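Local coordinates for N-acyl-D-glutamate deacylase (Bordetella bronchiseptica, PDB 3GIP), which catalyses the zinc-dependent hydrolysis of N-acyl-D-glutamate to D-glutamate and a carboxylate, as a member of the amidohydrolase superfamily, at residues K6-I11 with G30-R35; K56-G61 with G418-G423. One frame throughout, in Å; residues are numbered along the deposited sequence.

From the N terminus, the chain runs through K6-I11, makes an excursion that includes strands 15-16 and 25-26, and returns as G30-R35; contact 1 closes this loop. The chain goes on from R35 along strand 35-40 and strand 50-52 to K56-G61, whose contact 2 partner, G418-G423, comes after 356 residues that include the parallel strands and helices of the TIM-barrel-like amidohydrolase domain. The contacts stand in series, neither nested nor crossed. About 13 Å apart at their centres, they touch where I11 CG2 packs on V58 CG2 and R35 NH1 makes a probable, weak hydrogen bond to G423 O. Contact 1 pairs N-terminal sheet strands; contact 2 ties strand 57-64 to the loop between helix 406-412 and strand 428-431.

Contact 1: K6-I11 with G30-R35; sequences KLDFKI and GVRDGR
F9 and V31 form an antiparallel hydrogen-bonded pair, strands 9-11 and 30-32 running 165° apart, and D8 joins F9 opposite V31 in a classic beta bulge. V31 O accepts from D8 N and F9 N, while V31 N returns a bond to F9 O. F9 and V31 meet on one face, CB to CB at 3.8 Å; F9's ring leads away to W51 and H49. G30, lacking a side chain, lets L7 CD1 lie 4.0 Å from its CA. R32 extends with CG anti to its backbone N (chi1 -171°) and bends at chi3, where NE donates a hydrogen bond to K6 O at 3.3 Å. The oxygen lies close to the guanidinium plane, but NE stands well above the carbonyl plane; L7 CD2 covers one face, 3.5 Å from R32 NH2, which bonds to E5 O. D8 OD2 takes a nearly straight bond from D33 N, at 2.7 Å, within the type I' turn R32-R35, whose inner residues D33 and G34 both have positive phi, easy for glycine. D8 OD1 makes a salt bridge to R48, so the carboxylate links turn and loop; the turn's N-H and the arginine would probably favour its charged form despite D33's nearby carboxylate.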
ATOM      1  N   LYS A   6     -28.346 -23.683   3.870  1.00 30.38           N
ATOM      2  CA  LYS A   6     -27.790 -23.391   2.556  1.00 29.28           C
ATOM      3  C   LYS A   6     -26.636 -22.394   2.607  1.00 28.40           C
ATOM      4  O   LYS A   6     -26.684 -21.402   3.336  1.00 27.75           O
ATOM      5  CB  LYS A   6     -28.892 -22.860   1.636  1.00 30.12           C
ATOM      6  CG  LYS A   6     -28.499 -22.766   0.174  1.00 32.05           C
ATOM      7  CD  LYS A   6     -29.714 -22.468  -0.690  1.00 33.39           C
ATOM      8  CE  LYS A   6     -29.366 -22.484  -2.167  1.00 35.15           C
ATOM      9  NZ  LYS A   6     -30.578 -22.291  -3.015  1.00 36.51           N
ATOM     10  N   LEU A   7     -25.596 -22.675   1.829  1.00 27.27           N
ATOM     11  CA  LEU A   7     -24.427 -21.807   1.753  1.00 27.57           C
ATOM     12  C   LEU A   7     -24.721 -20.675   0.780  1.00 26.80           C
ATOM     13  O   LEU A   7     -25.470 -20.853  -0.180  1.00 25.84           O
ATOM     14  CB  LEU A   7     -23.211 -22.589   1.251  1.00 27.37           C
ATOM     15  CG  LEU A   7     -22.586 -23.643   2.164  1.00 27.51           C
ATOM     16  CD1 LEU A   7     -21.556 -24.447   1.384  1.00 26.89           C
ATOM     17  CD2 LEU A   7     -21.943 -22.966   3.364  1.00 27.17           C
ATOM     18  N   ASP A   8     -24.132 -19.510   1.027  1.00 26.13           N
ATOM     19  CA  ASP A   8     -24.337 -18.374   0.141  1.00 26.03           C
ATOM     20  C   ASP A   8     -23.420 -18.495  -1.067  1.00 25.79           C
ATOM     21  O   ASP A   8     -23.748 -18.029  -2.160  1.00 25.74           O
ATOM     22  CB  ASP A   8     -24.059 -17.061   0.874  1.00 27.10           C
ATOM     23  CG  ASP A   8     -25.098 -16.759   1.932  1.00 29.91           C
ATOM     24  OD1 ASP A   8     -26.303 -16.882   1.626  1.00 31.25           O
ATOM     25  OD2 ASP A   8     -24.719 -16.392   3.063  1.00 31.38           O
ATOM     26  N   PHE A   9     -22.276 -19.140  -0.863  1.00 24.67           N
ATOM     27  CA  PHE A   9     -21.297 -19.321  -1.924  1.00 23.61           C
ATOM     28  C   PHE A   9     -20.438 -20.546  -1.633  1.00 22.51           C
ATOM     29  O   PHE A   9     -20.230 -20.914  -0.478  1.00 22.18           O
ATOM     30  CB  PHE A   9     -20.389 -18.088  -1.998  1.00 21.94           C
ATOM     31  CG  PHE A   9     -20.164 -17.563  -3.392  1.00 21.33           C
ATOM     32  CD1 PHE A   9     -20.625 -16.300  -3.748  1.00 21.61           C
ATOM     33  CD2 PHE A   9     -19.470 -18.313  -4.340  1.00 21.48           C
ATOM     34  CE1 PHE A   9     -20.403 -15.786  -5.025  1.00 20.67           C
ATOM     35  CE2 PHE A   9     -19.240 -17.808  -5.624  1.00 20.57           C
ATOM     36  CZ  PHE A   9     -19.709 -16.541  -5.965  1.00 21.00           C
ATOM     37  N   LYS A  10     -19.963 -21.195  -2.686  1.00 22.15           N
ATOM     38  CA  LYS A  10     -19.075 -22.333  -2.521  1.00 21.69           C
ATOM     39  C   LYS A  10     -18.130 -22.344  -3.712  1.00 21.94           C
ATOM     40  O   LYS A  10     -18.535 -22.070  -4.841  1.00 21.64           O
ATOM     41  CB  LYS A  10     -19.849 -23.656  -2.415  1.00 23.05           C
ATOM     42  CG  LYS A  10     -20.458 -24.198  -3.695  1.00 24.31           C
ATOM     43  CD  LYS A  10     -21.035 -25.584  -3.429  1.00 25.38           C
ATOM     44  CE  LYS A  10     -21.616 -26.225  -4.679  1.00 26.33           C
ATOM     45  NZ  LYS A  10     -22.124 -27.602  -4.399  1.00 27.53           N
ATOM     46  N   ILE A  11     -16.861 -22.615  -3.437  1.00 20.21           N
ATOM     47  CA  ILE A  11     -15.830 -22.664  -4.465  1.00 19.88           C
ATOM     48  C   ILE A  11     -15.268 -24.075  -4.404  1.00 20.28           C
ATOM     49  O   ILE A  11     -14.601 -24.450  -3.438  1.00 20.42           O
ATOM     50  CB  ILE A  11     -14.726 -21.637  -4.173  1.00 19.30           C
ATOM     51  CG1 ILE A  11     -15.348 -20.243  -4.061  1.00 17.73           C
ATOM     52  CG2 ILE A  11     -13.674 -21.678  -5.272  1.00 18.11           C
ATOM     53  CD1 ILE A  11     -14.381 -19.170  -3.609  1.00 17.78           C
ATOM     54  N   GLY A  30     -16.601 -23.048   1.632  1.00 19.70           N
ATOM     55  CA  GLY A  30     -17.995 -22.664   1.751  1.00 19.51           C
ATOM     56  C   GLY A  30     -18.140 -21.322   2.445  1.00 19.51           C
ATOM     57  O   GLY A  30     -17.431 -21.033   3.411  1.00 20.20           O
ATOM     58  N   VAL A  31     -19.063 -20.501   1.958  1.00 19.51           N
ATOM     59  CA  VAL A  31     -19.284 -19.181   2.532  1.00 20.37           C
ATOM     60  C   VAL A  31     -20.737 -18.955   2.937  1.00 21.50           C
ATOM     61  O   VAL A  31     -21.662 -19.364   2.234  1.00 21.84           O
ATOM     62  CB  VAL A  31     -18.887 -18.072   1.525  1.00 21.41           C
ATOM     63  CG1 VAL A  31     -19.180 -16.697   2.110  1.00 21.49           C
ATOM     64  CG2 VAL A  31     -17.416 -18.195   1.171  1.00 21.78           C
ATOM     65  N   ARG A  32     -20.930 -18.308   4.081  1.00 21.06           N
ATOM     66  CA  ARG A  32     -22.269 -17.985   4.552  1.00 22.77           C
ATOM     67  C   ARG A  32     -22.213 -16.759   5.451  1.00 22.42           C
ATOM     68  O   ARG A  32     -21.367 -16.665   6.343  1.00 23.06           O
ATOM     69  CB  ARG A  32     -22.898 -19.150   5.321  1.00 24.65           C
ATOM     70  CG  ARG A  32     -24.373 -18.895   5.627  1.00 26.83           C
ATOM     71  CD  ARG A  32     -24.974 -19.905   6.587  1.00 27.39           C
ATOM     72  NE  ARG A  32     -24.918 -21.271   6.082  1.00 27.57           N
ATOM     73  CZ  ARG A  32     -24.109 -22.209   6.562  1.00 28.55           C
ATOM     74  NH1 ARG A  32     -23.284 -21.925   7.561  1.00 31.17           N
ATOM     75  NH2 ARG A  32     -24.129 -23.431   6.050  1.00 29.35           N
ATOM     76  N   ASP A  33     -23.116 -15.817   5.201  1.00 23.19           N
ATOM     77  CA  ASP A  33     -23.187 -14.590   5.981  1.00 24.21           C
ATOM     78  C   ASP A  33     -21.874 -13.815   5.973  1.00 24.05           C
ATOM     79  O   ASP A  33     -21.486 -13.217   6.980  1.00 23.86           O
ATOM     80  CB  ASP A  33     -23.607 -14.908   7.417  1.00 27.15           C
ATOM     81  CG  ASP A  33     -24.949 -15.613   7.484  1.00 30.74           C
ATOM     82  OD1 ASP A  33     -25.927 -15.077   6.920  1.00 32.49           O
ATOM     83  OD2 ASP A  33     -25.028 -16.699   8.097  1.00 33.51           O
ATOM     84  N   GLY A  34     -21.198 -13.841   4.827  1.00 21.81           N
ATOM     85  CA  GLY A  34     -19.947 -13.121   4.663  1.00 21.68           C
ATOM     86  C   GLY A  34     -18.710 -13.773   5.247  1.00 21.12           C
ATOM     87  O   GLY A  34     -17.604 -13.257   5.089  1.00 20.70           O
ATOM     88  N   ARG A  35     -18.886 -14.914   5.902  1.00 21.62           N
ATOM     89  CA  ARG A  35     -17.773 -15.612   6.535  1.00 21.65           C
ATOM     90  C   ARG A  35     -17.520 -16.981   5.924  1.00 20.46           C
ATOM     91  O   ARG A  35     -18.370 -17.529   5.221  1.00 20.70           O
ATOM     92  CB  ARG A  35     -18.069 -15.804   8.023  1.00 23.51           C
ATOM     93  CG  ARG A  35     -18.450 -14.541   8.765  1.00 26.28           C
ATOM     94  CD  ARG A  35     -17.254 -13.941   9.459  1.00 28.18           C
ATOM     95  NE  ARG A  35     -17.647 -12.937  10.443  1.00 28.63           N
ATOM     96  CZ  ARG A  35     -16.823 -12.435  11.355  1.00 27.86           C
ATOM     97  NH1 ARG A  35     -15.564 -12.848  11.408  1.00 26.39           N
ATOM     98  NH2 ARG A  35     -17.254 -11.517  12.208  1.00 27.15           N
TER
HETATM   99  O   HOH W   1     -22.129 -14.421   2.226  1.00 31.48           O

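Contact 2: K56-G61 with G418-G423; sequences KIVAPG and GVLQPG
L420 reaches P60 and V58, its isobutyl group coming in across strand 57-60, forked end first, onto the V58-P60 backbone. Its CG stands anti to its own carbonyl carbon (chi1 -65°), and chi2 of -174° sets CD1 anti to CA, sending it to V58 and A59, while CD2 turns to P60. CD1 comes to 3.4 Å from V58 O and 3.6 Å from A59 C, while CD2 settles 3.8 Å from P60 CA. A branched leucine suits this position because its fork can touch backbone and side chains together. The pyrrolidine of P60, puckered C-gamma exo, presents CG to L420 CG at 3.7 Å; the same ring also packs on the loop backbone, with CB 3.7 Å from G418 C and CG 3.8 Å from V419 CA. Proline offers a compact, rigid apolar surface here. V58 meets the leucine more lightly, CG1 to CD1, the two side chains crossing at about a right angle. G418 adopts a positive phi of 83°, where a side chain would press on the preceding carbonyl, so glycine fits the bend. A water donates to G61 O and weakly accepts from G418 N, adding a polar link beside the apolar one. Around this buried patch, strand 428-431 flanks V58 and A59, helix 397-404 covers A59 and P60 through V401, and I16 of strand 15-16 touches both V58 and L420.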
ATOM      1  N   LYS A  56      -7.238 -24.429 -10.251  1.00 18.68           N
ATOM      2  CA  LYS A  56      -6.916 -23.108  -9.724  1.00 17.67           C
ATOM      3  C   LYS A  56      -6.555 -23.159  -8.244  1.00 17.57           C
ATOM      4  O   LYS A  56      -6.758 -24.173  -7.571  1.00 18.00           O
ATOM      5  CB  LYS A  56      -8.105 -22.158  -9.889  1.00 18.73           C
ATOM      6  CG  LYS A  56      -8.772 -22.199 -11.250  1.00 23.44           C
ATOM      7  CD  LYS A  56      -7.832 -21.760 -12.354  1.00 26.66           C
ATOM      8  CE  LYS A  56      -8.534 -21.813 -13.703  1.00 29.18           C
ATOM      9  NZ  LYS A  56      -9.776 -20.992 -13.704  1.00 31.04           N
ATOM     10  N   ILE A  57      -6.019 -22.046  -7.753  1.00 16.62           N
ATOM     11  CA  ILE A  57      -5.658 -21.905  -6.352  1.00 16.01           C
ATOM     12  C   ILE A  57      -6.735 -21.029  -5.725  1.00 15.38           C
ATOM     13  O   ILE A  57      -7.189 -20.061  -6.336  1.00 15.60           O
ATOM     14  CB  ILE A  57      -4.298 -21.187  -6.172  1.00 16.95           C
ATOM     15  CG1 ILE A  57      -3.159 -22.077  -6.670  1.00 16.93           C
ATOM     16  CG2 ILE A  57      -4.093 -20.821  -4.703  1.00 17.57           C
ATOM     17  CD1 ILE A  57      -2.968 -23.352  -5.869  1.00 18.09           C
ATOM     18  N   VAL A  58      -7.160 -21.395  -4.522  1.00 14.05           N
ATOM     19  CA  VAL A  58      -8.153 -20.628  -3.786  1.00 15.05           C
ATOM     20  C   VAL A  58      -7.382 -20.115  -2.577  1.00 14.71           C
ATOM     21  O   VAL A  58      -6.913 -20.895  -1.745  1.00 15.21           O
ATOM     22  CB  VAL A  58      -9.329 -21.520  -3.350  1.00 15.40           C
ATOM     23  CG1 VAL A  58     -10.358 -20.696  -2.590  1.00 15.75           C
ATOM     24  CG2 VAL A  58      -9.960 -22.162  -4.574  1.00 15.06           C
ATOM     25  N   ALA A  59      -7.236 -18.799  -2.491  1.00 14.92           N
ATOM     26  CA  ALA A  59      -6.457 -18.199  -1.419  1.00 14.67           C
ATOM     27  C   ALA A  59      -7.156 -17.025  -0.757  1.00 14.15           C
ATOM     28  O   ALA A  59      -8.204 -16.573  -1.219  1.00 14.58           O
ATOM     29  CB  ALA A  59      -5.115 -17.739  -1.990  1.00 15.51           C
ATOM     30  N   PRO A  60      -6.590 -16.523   0.357  1.00 13.75           N
ATOM     31  CA  PRO A  60      -7.228 -15.380   1.014  1.00 14.17           C
ATOM     32  C   PRO A  60      -7.029 -14.189   0.073  1.00 15.31           C
ATOM     33  O   PRO A  60      -6.025 -14.130  -0.640  1.00 15.12           O
ATOM     34  CB  PRO A  60      -6.414 -15.200   2.299  1.00 15.29           C
ATOM     35  CG  PRO A  60      -5.705 -16.517   2.495  1.00 14.56           C
ATOM     36  CD  PRO A  60      -5.380 -16.944   1.087  1.00 13.59           C
ATOM     37  N   GLY A  61      -7.971 -13.252   0.059  1.00 14.24           N
ATOM     38  CA  GLY A  61      -7.814 -12.088  -0.798  1.00 13.43           C
ATOM     39  C   GLY A  61      -6.530 -11.368  -0.423  1.00 12.66           C
ATOM     40  O   GLY A  61      -6.135 -11.368   0.747  1.00 13.02           O
ATOM     41  N   GLY A 418      -7.125 -12.463   6.219  1.00 16.38           N
ATOM     42  CA  GLY A 418      -5.809 -12.887   5.781  1.00 16.14           C
ATOM     43  C   GLY A 418      -5.546 -14.377   5.840  1.00 16.53           C
ATOM     44  O   GLY A 418      -4.429 -14.819   5.574  1.00 16.83           O
ATOM     45  N   VAL A 419      -6.562 -15.158   6.190  1.00 17.41           N
ATOM     46  CA  VAL A 419      -6.413 -16.608   6.268  1.00 17.67           C
ATOM     47  C   VAL A 419      -7.715 -17.300   5.900  1.00 17.92           C
ATOM     48  O   VAL A 419      -8.799 -16.793   6.183  1.00 18.27           O
ATOM     49  CB  VAL A 419      -6.023 -17.072   7.693  1.00 19.43           C
ATOM     50  CG1 VAL A 419      -4.615 -16.613   8.035  1.00 23.06           C
ATOM     51  CG2 VAL A 419      -7.020 -16.523   8.702  1.00 21.53           C
ATOM     52  N   LEU A 420      -7.608 -18.454   5.255  1.00 16.62           N
ATOM     53  CA  LEU A 420      -8.799 -19.206   4.904  1.00 16.92           C
ATOM     54  C   LEU A 420      -9.007 -20.265   5.980  1.00 17.91           C
ATOM     55  O   LEU A 420      -8.413 -21.341   5.933  1.00 17.81           O
ATOM     56  CB  LEU A 420      -8.653 -19.870   3.527  1.00 17.35           C
ATOM     57  CG  LEU A 420      -8.547 -18.940   2.313  1.00 16.43           C
ATOM     58  CD1 LEU A 420      -8.564 -19.777   1.043  1.00 16.97           C
ATOM     59  CD2 LEU A 420      -9.706 -17.942   2.297  1.00 15.63           C
ATOM     60  N   GLN A 421      -9.837 -19.931   6.962  1.00 18.96           N
ATOM     61  CA  GLN A 421     -10.166 -20.833   8.062  1.00 19.68           C
ATOM     62  C   GLN A 421     -11.618 -20.557   8.432  1.00 20.06           C
ATOM     63  O   GLN A 421     -12.109 -19.448   8.238  1.00 18.36           O
ATOM     64  CB  GLN A 421      -9.254 -20.571   9.269  1.00 21.17           C
ATOM     65  CG  GLN A 421      -9.241 -19.125   9.746  1.00 24.39           C
ATOM     66  CD  GLN A 421      -8.335 -18.902  10.949  1.00 25.44           C
ATOM     67  OE1 GLN A 421      -7.200 -19.390  10.992  1.00 24.87           O
ATOM     68  NE2 GLN A 421      -8.827 -18.144  11.927  1.00 24.11           N
ATOM     69  N   PRO A 422     -12.329 -21.564   8.958  1.00 20.01           N
ATOM     70  CA  PRO A 422     -13.728 -21.327   9.321  1.00 19.95           C
ATOM     71  C   PRO A 422     -13.865 -20.161  10.299  1.00 18.25           C
ATOM     72  O   PRO A 422     -13.069 -20.026  11.230  1.00 19.59           O
ATOM     73  CB  PRO A 422     -14.152 -22.656   9.942  1.00 20.11           C
ATOM     74  CG  PRO A 422     -13.294 -23.658   9.211  1.00 21.90           C
ATOM     75  CD  PRO A 422     -11.950 -22.967   9.196  1.00 21.59           C
ATOM     76  N   GLY A 423     -14.866 -19.315  10.075  1.00 18.97           N
ATOM     77  CA  GLY A 423     -15.094 -18.184  10.957  1.00 20.10           C
ATOM     78  C   GLY A 423     -14.514 -16.862  10.490  1.00 20.64           C
ATOM     79  O   GLY A 423     -14.996 -15.795  10.872  1.00 20.77           O
TER
HETATM   80  O   HOH W   2      -7.325 -11.480   3.220  1.00 14.90           O